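Local structure of 3,5-epimerase/4-reductase (Arabidopsis thaliana, 4QQR) at residues Val91-Arg102 against Val151-Val161; Gly128-Phe139 against Pro261-Lys271. The protein catalyses the 3,5-epimerization of dTDP-4-keto-6-deoxy-glucose and the NADPH-dependent reduction of the product to dTDP-beta-L-rhamnose, and also makes UDP-beta-L-rhamnose. All blocks are in the same frame, centred on the assembly; numbering follows the deposited sequence.

Contact 1 of 2, residues Val91-Arg102 against Val151-Val161. With ZN (zinc ion), chain D.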
loop_
_atom_site.group_PDB
_atom_site.type_symbol
_atom_site.label_atom_id
_atom_site.label_comp_id
_atom_site.label_asym_id
_atom_site.label_seq_id
_atom_site.Cartn_x
_atom_site.Cartn_y
_atom_site.Cartn_z
ATOM N N VAL A 91 1.929 -5.593 4.523
ATOM C CA VAL A 91 1.067 -4.457 4.314
ATOM C C VAL A 91 -0.031 -4.429 5.384
ATOM O O VAL A 91 0.062 -3.661 6.342
ATOM C CB VAL A 91 0.483 -4.425 2.878
ATOM C CG1 VAL A 91 -0.356 -3.200 2.682
ATOM C CG2 VAL A 91 1.597 -4.414 1.856
ATOM N N ALA A 92 -1.051 -5.272 5.250
ATOM C CA ALA A 92 -2.239 -5.135 6.113
ATOM C C ALA A 92 -1.922 -5.367 7.574
ATOM O O ALA A 92 -2.459 -4.686 8.440
ATOM C CB ALA A 92 -3.420 -6.040 5.651
ATOM N N GLY A 93 -1.049 -6.325 7.844
ATOM C CA GLY A 93 -0.673 -6.611 9.212
ATOM C C GLY A 93 0.187 -5.537 9.860
ATOM O O GLY A 93 -0.052 -5.172 11.009
ATOM N N THR A 94 1.192 -5.043 9.138
ATOM C CA THR A 94 2.025 -3.948 9.627
ATOM C C THR A 94 1.208 -2.659 9.825
ATOM O O THR A 94 1.391 -1.927 10.815
ATOM C CB THR A 94 3.161 -3.635 8.644
ATOM O OG1 THR A 94 3.722 -4.854 8.159
ATOM C CG2 THR A 94 4.242 -2.836 9.310
ATOM N N LEU A 95 0.331 -2.366 8.870
ATOM C CA LEU A 95 -0.514 -1.190 8.996
ATOM C C LEU A 95 -1.479 -1.345 10.185
ATOM O O LEU A 95 -1.674 -0.395 10.947
ATOM C CB LEU A 95 -1.268 -0.896 7.692
ATOM C CG LEU A 95 -0.642 0.022 6.627
ATOM C CD1 LEU A 95 0.365 0.975 7.223
ATOM C CD2 LEU A 95 -0.010 -0.750 5.519
ATOM N N THR A 96 -2.063 -2.540 10.351
ATOM C CA THR A 96 -2.933 -2.836 11.499
ATOM C C THR A 96 -2.202 -2.673 12.823
ATOM O O THR A 96 -2.736 -2.074 13.769
ATOM C CB THR A 96 -3.548 -4.248 11.427
ATOM O OG1 THR A 96 -4.542 -4.280 10.398
ATOM C CG2 THR A 96 -4.215 -4.610 12.737
ATOM N N LEU A 97 -0.974 -3.188 12.885
ATOM C CA LEU A 97 -0.132 -3.051 14.087
ATOM C C LEU A 97 0.196 -1.587 14.390
ATOM O O LEU A 97 0.093 -1.156 15.528
ATOM C CB LEU A 97 1.150 -3.891 13.979
ATOM C CG LEU A 97 2.124 -3.795 15.160
ATOM C CD1 LEU A 97 1.574 -4.417 16.421
ATOM C CD2 LEU A 97 3.425 -4.431 14.822
ATOM N N ALA A 98 0.574 -0.823 13.369
ATOM C CA ALA A 98 0.877 0.600 13.551
ATOM C C ALA A 98 -0.317 1.367 14.114
ATOM O O ALA A 98 -0.167 2.257 14.937
ATOM C CB ALA A 98 1.306 1.208 12.236
ATOM N N ASP A 99 -1.499 0.996 13.648
ATOM C CA ASP A 99 -2.750 1.658 13.977
ATOM C C ASP A 99 -3.072 1.509 15.450
ATOM O O ASP A 99 -3.302 2.486 16.162
ATOM C CB ASP A 99 -3.875 1.028 13.148
ATOM C CG ASP A 99 -5.126 1.861 13.152
ATOM O OD1 ASP A 99 -6.031 1.578 13.959
ATOM O OD2 ASP A 99 -5.198 2.803 12.339
ATOM N N ILE A 100 -3.097 0.251 15.877
ATOM C CA ILE A 100 -3.360 -0.122 17.252
ATOM C C ILE A 100 -2.336 0.514 18.209
ATOM O O ILE A 100 -2.702 1.022 19.277
ATOM C CB ILE A 100 -3.399 -1.666 17.377
ATOM C CG1 ILE A 100 -4.589 -2.229 16.591
ATOM C CG2 ILE A 100 -3.450 -2.110 18.837
ATOM C CD1 ILE A 100 -4.587 -3.746 16.471
ATOM N N CYS A 101 -1.059 0.509 17.824
ATOM C CA CYS A 101 -0.049 1.162 18.637
ATOM C C CYS A 101 -0.295 2.682 18.708
ATOM O O CYS A 101 -0.144 3.297 19.768
ATOM C CB CYS A 101 1.361 0.857 18.127
ATOM S SG CYS A 101 1.887 -0.878 18.272
ATOM N N ARG A 102 -0.680 3.281 17.586
ATOM C CA ARG A 102 -0.902 4.715 17.551
ATOM C C ARG A 102 -2.065 5.097 18.462
ATOM O O ARG A 102 -1.934 5.994 19.297
ATOM C CB ARG A 102 -1.162 5.187 16.121
ATOM C CG ARG A 102 -1.309 6.678 16.025
ATOM C CD ARG A 102 -1.827 7.086 14.671
ATOM N NE ARG A 102 -2.267 8.480 14.671
ATOM C CZ ARG A 102 -3.518 8.864 14.895
ATOM N NH1 ARG A 102 -4.460 7.961 15.125
ATOM N NH2 ARG A 102 -3.827 10.149 14.880
ATOM N N VAL A 151 4.285 0.623 1.894
ATOM C CA VAL A 151 4.129 0.569 3.352
ATOM C C VAL A 151 4.938 1.660 4.016
ATOM O O VAL A 151 4.416 2.371 4.880
ATOM C CB VAL A 151 4.520 -0.802 3.962
ATOM C CG1 VAL A 151 4.502 -0.732 5.481
ATOM C CG2 VAL A 151 3.572 -1.878 3.471
ATOM N N GLU A 152 6.195 1.817 3.606
ATOM C CA GLU A 152 7.022 2.856 4.206
ATOM C C GLU A 152 6.402 4.236 4.029
ATOM O O GLU A 152 6.374 5.023 4.967
ATOM C CB GLU A 152 8.447 2.868 3.663
ATOM C CG GLU A 152 9.267 3.951 4.346
ATOM C CD GLU A 152 10.690 4.072 3.826
ATOM O OE1 GLU A 152 11.608 3.475 4.454
ATOM O OE2 GLU A 152 10.895 4.795 2.812
ATOM N N GLU A 153 5.910 4.529 2.835
ATOM C CA GLU A 153 5.280 5.817 2.600
ATOM C C GLU A 153 4.044 5.989 3.493
ATOM O O GLU A 153 3.846 7.042 4.096
ATOM C CB GLU A 153 4.909 5.984 1.122
ATOM C CG GLU A 153 4.148 7.279 0.811
ATOM C CD GLU A 153 5.051 8.441 0.408
ATOM O OE1 GLU A 153 6.302 8.298 0.461
ATOM O OE2 GLU A 153 4.502 9.507 0.018
ATOM N N LEU A 154 3.228 4.945 3.584
ATOM C CA LEU A 154 2.052 4.962 4.453
ATOM C C LEU A 154 2.400 5.157 5.926
ATOM O O LEU A 154 1.748 5.936 6.630
ATOM C CB LEU A 154 1.226 3.689 4.269
ATOM C CG LEU A 154 0.615 3.584 2.877
ATOM C CD1 LEU A 154 0.075 2.191 2.621
ATOM C CD2 LEU A 154 -0.460 4.657 2.712
ATOM N N LEU A 155 3.436 4.467 6.392
ATOM C CA LEU A 155 3.834 4.580 7.789
ATOM C C LEU A 155 4.258 6.002 8.179
ATOM O O LEU A 155 4.289 6.332 9.370
ATOM C CB LEU A 155 4.915 3.563 8.123
ATOM C CG LEU A 155 4.430 2.112 8.076
ATOM C CD1 LEU A 155 5.566 1.134 8.362
ATOM C CD2 LEU A 155 3.292 1.899 9.049
ATOM N N LYS A 156 4.562 6.840 7.184
ATOM C CA LYS A 156 4.878 8.257 7.419
ATOM C C LYS A 156 3.718 8.975 8.117
ATOM O O LYS A 156 3.924 10.006 8.773
ATOM C CB LYS A 156 5.174 9.009 6.101
ATOM C CG LYS A 156 6.582 8.866 5.505
ATOM C CD LYS A 156 6.715 9.776 4.271
ATOM C CE LYS A 156 8.065 9.676 3.562
ATOM N NZ LYS A 156 9.016 10.785 3.952
ATOM N N ASN A 157 2.503 8.448 7.947
ATOM C CA ASN A 157 1.310 9.052 8.535
ATOM C C ASN A 157 1.078 8.647 9.988
ATOM O O ASN A 157 0.211 9.228 10.650
ATOM C CB ASN A 157 0.065 8.719 7.715
ATOM C CG ASN A 157 0.190 9.138 6.261
ATOM O OD1 ASN A 157 0.263 10.330 5.953
ATOM N ND2 ASN A 157 0.188 8.162 5.354
ATOM N N TYR A 158 1.833 7.652 10.474
ATOM C CA TYR A 158 1.751 7.228 11.881
ATOM C C TYR A 158 2.903 7.796 12.694
ATOM O O TYR A 158 3.985 7.236 12.707
ATOM C CB TYR A 158 1.750 5.701 12.025
ATOM C CG TYR A 158 0.611 5.025 11.318
ATOM C CD1 TYR A 158 -0.501 4.581 12.016
ATOM C CD2 TYR A 158 0.636 4.849 9.938
ATOM C CE1 TYR A 158 -1.556 3.971 11.362
ATOM C CE2 TYR A 158 -0.411 4.243 9.275
ATOM C CZ TYR A 158 -1.502 3.801 9.989
ATOM O OH TYR A 158 -2.544 3.199 9.320
ATOM N N GLU A 159 2.650 8.885 13.407
ATOM C CA GLU A 159 3.690 9.612 14.130
ATOM C C GLU A 159 4.377 8.833 15.236
ATOM O O GLU A 159 5.362 9.313 15.807
ATOM C CB GLU A 159 3.105 10.888 14.735
ATOM C CG GLU A 159 2.534 10.672 16.117
ATOM C CD GLU A 159 1.245 11.432 16.355
ATOM O OE1 GLU A 159 1.177 12.637 16.016
ATOM O OE2 GLU A 159 0.301 10.804 16.882
ATOM N N ASN A 160 3.846 7.660 15.566
ATOM C CA ASN A 160 4.387 6.850 16.660
ATOM C C ASN A 160 5.350 5.767 16.152
ATOM O O ASN A 160 5.988 5.066 16.928
ATOM C CB ASN A 160 3.235 6.176 17.384
ATOM C CG ASN A 160 2.550 5.150 16.511
ATOM O OD1 ASN A 160 2.291 5.399 15.325
ATOM N ND2 ASN A 160 2.300 3.966 17.068
ATOM N N VAL A 161 5.423 5.625 14.838
ATOM C CA VAL A 161 6.193 4.568 14.221
ATOM C C VAL A 161 7.593 5.052 13.868
ATOM O O VAL A 161 7.786 6.175 13.384
ATOM C CB VAL A 161 5.480 4.060 12.952
ATOM C CG1 VAL A 161 6.339 3.064 12.177
ATOM C CG2 VAL A 161 4.173 3.445 13.322
HETATM ZN ZN ZN D . -1.503 12.535 16.886
HETATM O O HOH W 1 0.075 9.902 13.346
#
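The ring of Tyr158 lies with one face over the methyl of Ala98, a CH-pi contact in which Ala98 CB sits 4.0 Å from the ring centroid and is displaced toward the rim at CD1. Chi1 of Tyr158 is -59°, which sets CG beside its own backbone N and swings the ring in against helix 80-103. Leu95 CD1 meets Tyr158 CE2 at 3.9 Å and also packs on Leu155 CD2 (3.6 Å), so one methyl fills the angle between ring and leucine. Toward the N-terminal end of both segments, Val91 CG2 touches Val151 CG2 at 3.6 Å. The helical segments 91-102 and 151-155 run nearly parallel, their axes 15° apart, as neighbouring helices do on one side of the parallel Rossmann sheet, and the turns after 151-155 lead into strand 161-166. Shortened to an alanine, Tyr158 would probably leave Ala98 CB and Leu95 CD1 without the ring they pack on, and Ile87 of the second subunit without a packing partner. Toward the C-terminal end the Asn160 amide packs against Arg102: OD1 is 3.5 Å from Arg102 CB, while ND2 donates to the Leu106 carbonyl. A water accepts from Arg102 NE at 3.0 Å and from Glu159 N, and donates to Asn157 O. Arg102 NH2 pairs with Glu80 of the second subunit, and that Glu80 shares a zinc ion with Glu159, whose OE2 is 2.5 Å from the metal.

Contact 2 of 2, residues Gly128-Phe139 against Pro261-Lys271. With ZN (zinc ion), chain C.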
loop_
_atom_site.group_PDB
_atom_site.type_symbol
_atom_site.label_atom_id
_atom_site.label_comp_id
_atom_site.label_asym_id
_atom_site.label_seq_id
_atom_site.Cartn_x
_atom_site.Cartn_y
_atom_site.Cartn_z
ATOM N N GLY A 128 29.862 8.901 -3.135
ATOM C CA GLY A 128 29.753 9.152 -1.710
ATOM C C GLY A 128 28.489 9.922 -1.357
ATOM O O GLY A 128 28.282 10.281 -0.198
ATOM N N ILE A 129 27.651 10.187 -2.356
ATOM C CA ILE A 129 26.353 10.811 -2.117
ATOM C C ILE A 129 25.298 9.741 -1.877
ATOM O O ILE A 129 25.002 8.941 -2.774
ATOM C CB ILE A 129 25.903 11.700 -3.294
ATOM C CG1 ILE A 129 26.899 12.844 -3.494
ATOM C CG2 ILE A 129 24.491 12.226 -3.050
ATOM C CD1 ILE A 129 27.295 13.548 -2.194
ATOM N N GLY A 130 24.734 9.732 -0.671
ATOM C CA GLY A 130 23.794 8.703 -0.271
ATOM C C GLY A 130 22.364 9.201 -0.197
ATOM O O GLY A 130 22.117 10.400 -0.035
ATOM N N PHE A 131 21.424 8.270 -0.329
ATOM C CA PHE A 131 20.007 8.585 -0.259
ATOM C C PHE A 131 19.578 8.964 1.142
ATOM O O PHE A 131 20.018 8.373 2.132
ATOM C CB PHE A 131 19.177 7.401 -0.723
ATOM C CG PHE A 131 19.166 7.219 -2.212
ATOM C CD1 PHE A 131 18.485 8.117 -3.027
ATOM C CD2 PHE A 131 19.821 6.141 -2.796
ATOM C CE1 PHE A 131 18.453 7.945 -4.389
ATOM C CE2 PHE A 131 19.802 5.970 -4.171
ATOM C CZ PHE A 131 19.115 6.879 -4.967
ATOM N N LYS A 132 18.704 9.955 1.224
ATOM C CA LYS A 132 18.238 10.405 2.519
ATOM C C LYS A 132 16.897 9.788 2.922
ATOM O O LYS A 132 16.201 9.179 2.112
ATOM C CB LYS A 132 18.167 11.926 2.535
ATOM C CG LYS A 132 19.503 12.581 2.690
ATOM C CD LYS A 132 19.331 14.067 2.707
ATOM C CE LYS A 132 20.629 14.763 3.082
ATOM N NZ LYS A 132 20.710 16.129 2.468
ATOM N N GLU A 133 16.558 9.938 4.194
ATOM C CA GLU A 133 15.260 9.514 4.699
ATOM C C GLU A 133 14.120 10.131 3.873
ATOM O O GLU A 133 13.177 9.446 3.465
ATOM C CB GLU A 133 15.135 9.882 6.184
ATOM C CG GLU A 133 16.042 9.050 7.128
ATOM C CD GLU A 133 17.514 9.454 7.103
ATOM O OE1 GLU A 133 17.885 10.290 6.251
ATOM O OE2 GLU A 133 18.298 8.940 7.940
ATOM N N GLU A 134 14.238 11.420 3.589
ATOM C CA GLU A 134 13.177 12.148 2.897
ATOM C C GLU A 134 13.071 11.748 1.432
ATOM O O GLU A 134 12.054 11.987 0.795
ATOM C CB GLU A 134 13.387 13.660 3.018
ATOM C CG GLU A 134 13.952 14.100 4.374
ATOM C CD GLU A 134 15.459 13.857 4.472
ATOM O OE1 GLU A 134 16.118 13.917 3.415
ATOM O OE2 GLU A 134 15.977 13.584 5.582
ATOM N N ASP A 135 14.118 11.132 0.901
ATOM C CA ASP A 135 14.174 10.833 -0.524
ATOM C C ASP A 135 13.092 9.864 -0.917
ATOM O O ASP A 135 12.620 9.068 -0.102
ATOM C CB ASP A 135 15.539 10.257 -0.901
ATOM C CG ASP A 135 16.596 11.323 -1.071
ATOM O OD1 ASP A 135 16.342 12.485 -0.695
ATOM O OD2 ASP A 135 17.679 11.000 -1.598
ATOM N N THR A 136 12.712 9.926 -2.181
ATOM C CA THR A 136 11.626 9.113 -2.687
ATOM C C THR A 136 12.213 7.855 -3.297
ATOM O O THR A 136 13.057 7.950 -4.172
ATOM C CB THR A 136 10.844 9.903 -3.739
ATOM O OG1 THR A 136 10.309 11.086 -3.126
ATOM C CG2 THR A 136 9.725 9.073 -4.317
ATOM N N PRO A 137 11.786 6.673 -2.822
ATOM C CA PRO A 137 12.347 5.410 -3.318
ATOM C C PRO A 137 12.360 5.411 -4.827
ATOM O O PRO A 137 11.352 5.773 -5.441
ATOM C CB PRO A 137 11.361 4.358 -2.798
ATOM C CG PRO A 137 10.876 4.941 -1.545
ATOM C CD PRO A 137 10.747 6.436 -1.810
ATOM N N ASN A 138 13.494 5.046 -5.410
ATOM C CA ASN A 138 13.640 5.116 -6.853
ATOM C C ASN A 138 13.851 3.743 -7.491
ATOM O O ASN A 138 14.096 3.644 -8.695
ATOM C CB ASN A 138 14.796 6.051 -7.207
ATOM C CG ASN A 138 16.139 5.464 -6.853
ATOM O OD1 ASN A 138 16.286 4.785 -5.836
ATOM N ND2 ASN A 138 17.126 5.693 -7.707
ATOM N N PHE A 139 13.775 2.690 -6.679
ATOM C CA PHE A 139 14.023 1.333 -7.162
ATOM C C PHE A 139 12.813 0.464 -6.883
ATOM O O PHE A 139 12.782 -0.275 -5.909
ATOM C CB PHE A 139 15.249 0.736 -6.467
ATOM C CG PHE A 139 15.655 -0.617 -6.998
ATOM C CD1 PHE A 139 16.208 -0.742 -8.272
ATOM C CD2 PHE A 139 15.506 -1.761 -6.215
ATOM C CE1 PHE A 139 16.594 -1.986 -8.761
ATOM C CE2 PHE A 139 15.893 -3.011 -6.696
ATOM C CZ PHE A 139 16.440 -3.125 -7.972
ATOM N N PRO A 261 17.588 -8.191 -11.081
ATOM C CA PRO A 261 18.399 -7.036 -10.649
ATOM C C PRO A 261 18.387 -6.812 -9.118
ATOM O O PRO A 261 17.304 -6.685 -8.535
ATOM C CB PRO A 261 17.737 -5.850 -11.367
ATOM C CG PRO A 261 17.072 -6.454 -12.590
ATOM C CD PRO A 261 16.672 -7.869 -12.195
ATOM N N ARG A 262 19.557 -6.758 -8.480
ATOM C CA ARG A 262 19.603 -6.476 -7.049
ATOM C C ARG A 262 19.775 -4.974 -6.788
ATOM O O ARG A 262 20.267 -4.221 -7.641
ATOM C CB ARG A 262 20.688 -7.300 -6.324
ATOM C CG ARG A 262 20.335 -7.628 -4.865
ATOM C CD ARG A 262 21.567 -7.939 -3.999
ATOM N NE ARG A 262 21.258 -8.010 -2.563
ATOM C CZ ARG A 262 21.390 -9.101 -1.802
ATOM N NH1 ARG A 262 21.839 -10.246 -2.320
ATOM N NH2 ARG A 262 21.077 -9.049 -0.511
ATOM N N SER A 263 19.329 -4.542 -5.610
ATOM C CA SER A 263 19.402 -3.141 -5.218
ATOM C C SER A 263 20.838 -2.785 -4.853
ATOM O O SER A 263 21.446 -3.431 -3.996
ATOM C CB SER A 263 18.481 -2.893 -4.017
ATOM O OG SER A 263 18.560 -1.551 -3.563
ATOM N N ASN A 264 21.380 -1.764 -5.499
ATOM C CA ASN A 264 22.695 -1.263 -5.130
ATOM C C ASN A 264 22.644 0.218 -4.817
ATOM O O ASN A 264 22.214 1.012 -5.648
ATOM C CB ASN A 264 23.727 -1.548 -6.222
ATOM C CG ASN A 264 24.036 -3.024 -6.358
ATOM O OD1 ASN A 264 24.425 -3.686 -5.389
ATOM N ND2 ASN A 264 23.848 -3.556 -7.560
ATOM N N ASN A 265 23.085 0.591 -3.619
ATOM C CA ASN A 265 23.007 1.983 -3.194
ATOM C C ASN A 265 23.893 2.312 -2.012
ATOM O O ASN A 265 24.423 1.416 -1.352
ATOM C CB ASN A 265 21.543 2.388 -2.876
ATOM C CG ASN A 265 20.976 1.693 -1.628
ATOM O OD1 ASN A 265 21.555 1.736 -0.542
ATOM N ND2 ASN A 265 19.827 1.064 -1.788
ATOM N N GLU A 266 24.035 3.614 -1.763
ATOM C CA GLU A 266 24.562 4.131 -0.500
ATOM C C GLU A 266 23.449 4.902 0.230
ATOM O O GLU A 266 22.707 5.645 -0.402
ATOM C CB GLU A 266 25.773 5.044 -0.728
ATOM C CG GLU A 266 26.325 5.642 0.576
ATOM C CD GLU A 266 27.631 6.438 0.410
ATOM O OE1 GLU A 266 28.196 6.478 -0.712
ATOM O OE2 GLU A 266 28.082 7.027 1.424
ATOM N N LEU A 267 23.337 4.711 1.549
ATOM C CA LEU A 267 22.322 5.378 2.366
ATOM C C LEU A 267 23.020 6.382 3.257
ATOM O O LEU A 267 23.953 6.018 3.975
ATOM C CB LEU A 267 21.580 4.362 3.240
ATOM C CG LEU A 267 20.210 3.842 2.798
ATOM C CD1 LEU A 267 20.045 3.905 1.303
ATOM C CD2 LEU A 267 19.985 2.425 3.282
ATOM N N ASP A 268 22.572 7.640 3.207
ATOM C CA ASP A 268 23.137 8.705 4.035
ATOM C C ASP A 268 22.932 8.412 5.525
ATOM O O ASP A 268 21.806 8.251 5.981
ATOM C CB ASP A 268 22.494 10.044 3.675
ATOM C CG ASP A 268 23.318 11.244 4.142
ATOM O OD1 ASP A 268 23.403 12.236 3.376
ATOM O OD2 ASP A 268 23.879 11.205 5.261
ATOM N N ALA A 269 24.021 8.362 6.285
ATOM C CA ALA A 269 23.938 8.004 7.702
ATOM C C ALA A 269 23.954 9.206 8.650
ATOM O O ALA A 269 23.992 9.033 9.870
ATOM C CB ALA A 269 25.043 7.005 8.078
ATOM N N THR A 270 23.912 10.411 8.092
ATOM C CA THR A 270 23.952 11.641 8.881
ATOM C C THR A 270 22.964 11.655 10.046
ATOM O O THR A 270 23.347 11.900 11.197
ATOM C CB THR A 270 23.708 12.861 7.986
ATOM O OG1 THR A 270 24.709 12.889 6.963
ATOM C CG2 THR A 270 23.761 14.143 8.787
ATOM N N LYS A 271 21.705 11.364 9.750
ATOM C CA LYS A 271 20.670 11.399 10.771
ATOM C C LYS A 271 20.893 10.399 11.903
ATOM O O LYS A 271 20.712 10.750 13.059
ATOM C CB LYS A 271 19.285 11.227 10.145
ATOM C CG LYS A 271 18.104 11.374 11.103
ATOM C CD LYS A 271 16.819 11.159 10.333
ATOM C CE LYS A 271 15.580 11.354 11.175
ATOM N NZ LYS A 271 14.384 11.461 10.270
HETATM ZN ZN ZN C . 19.483 12.627 -2.058
HETATM O O HOH W 2 27.667 6.715 -3.407
#
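With chi1 of -175°, Phe139 carries its CG opposite the backbone N and lays its ring on Ser263, whereas Phe131 (chi1 -76°) turns its CG to the side of its own N and brings a ring edge up to Asn265 CB. Over the Phe139 face lies Ser263 CA, a CH-pi contact 4.2 Å from the centroid, while Pro261 O approaches CZ at the edge, in the ring plane. Ser263 OG bonds to the Phe117 carbonyl. At Phe131 the two loops join in a single beta bridge with Leu267: Phe131 N donates to Glu266 O and Asp268 N to Phe131 O, both at 2.9 Å. Asn220 ND2, from the end of strand 217-220, also donates to Phe131 O. Beside the bridge, Gly130 packs its CA against Glu266 O. Glu266 extends along Gly128, its OE1 3.3 Å from Gly128 CA and bonded to a water. Glu133 OE2 lies against the aliphatic part of Lys271, 3.3 Å from Lys271 CB, while Lys271 NZ has its polar partner at Ile218. Asp268 OD2 accepts from Thr270 N at 2.9 Å, an Asx turn leading into helix 270-275, and also from Thr270 OG1. Asp135 OD2 binds a zinc ion together with His123 and is met from above its carboxylate plane by Lys132 N (3.2 Å). Backbone bonds thus set the pairing of the loops, and with Lys132 NZ and Asp268 OD1 4.8 Å apart, any attraction between these charges is probably a longer-range one.

From the N terminus, helix 80-103 supplies the first half of contact 1; strand 107-113 follows, then the loop 128-139 that opens contact 2. Helix 143-155 and the turns after it come next, and 151-161 closes contact 1 by returning to 91-102 across 49 residues. Only after strand 217-220 does 261-271 come back to 128-139, closing a loop of more than 120 residues. The segments therefore alternate, so the two closures cross rather than nest. Contact 1 joins two helices flanking the parallel sheet; contact 2 ties the loop before helix 143-155 to the chain entering helix 270-275. Their centres lie 22 Å apart, and they do not touch.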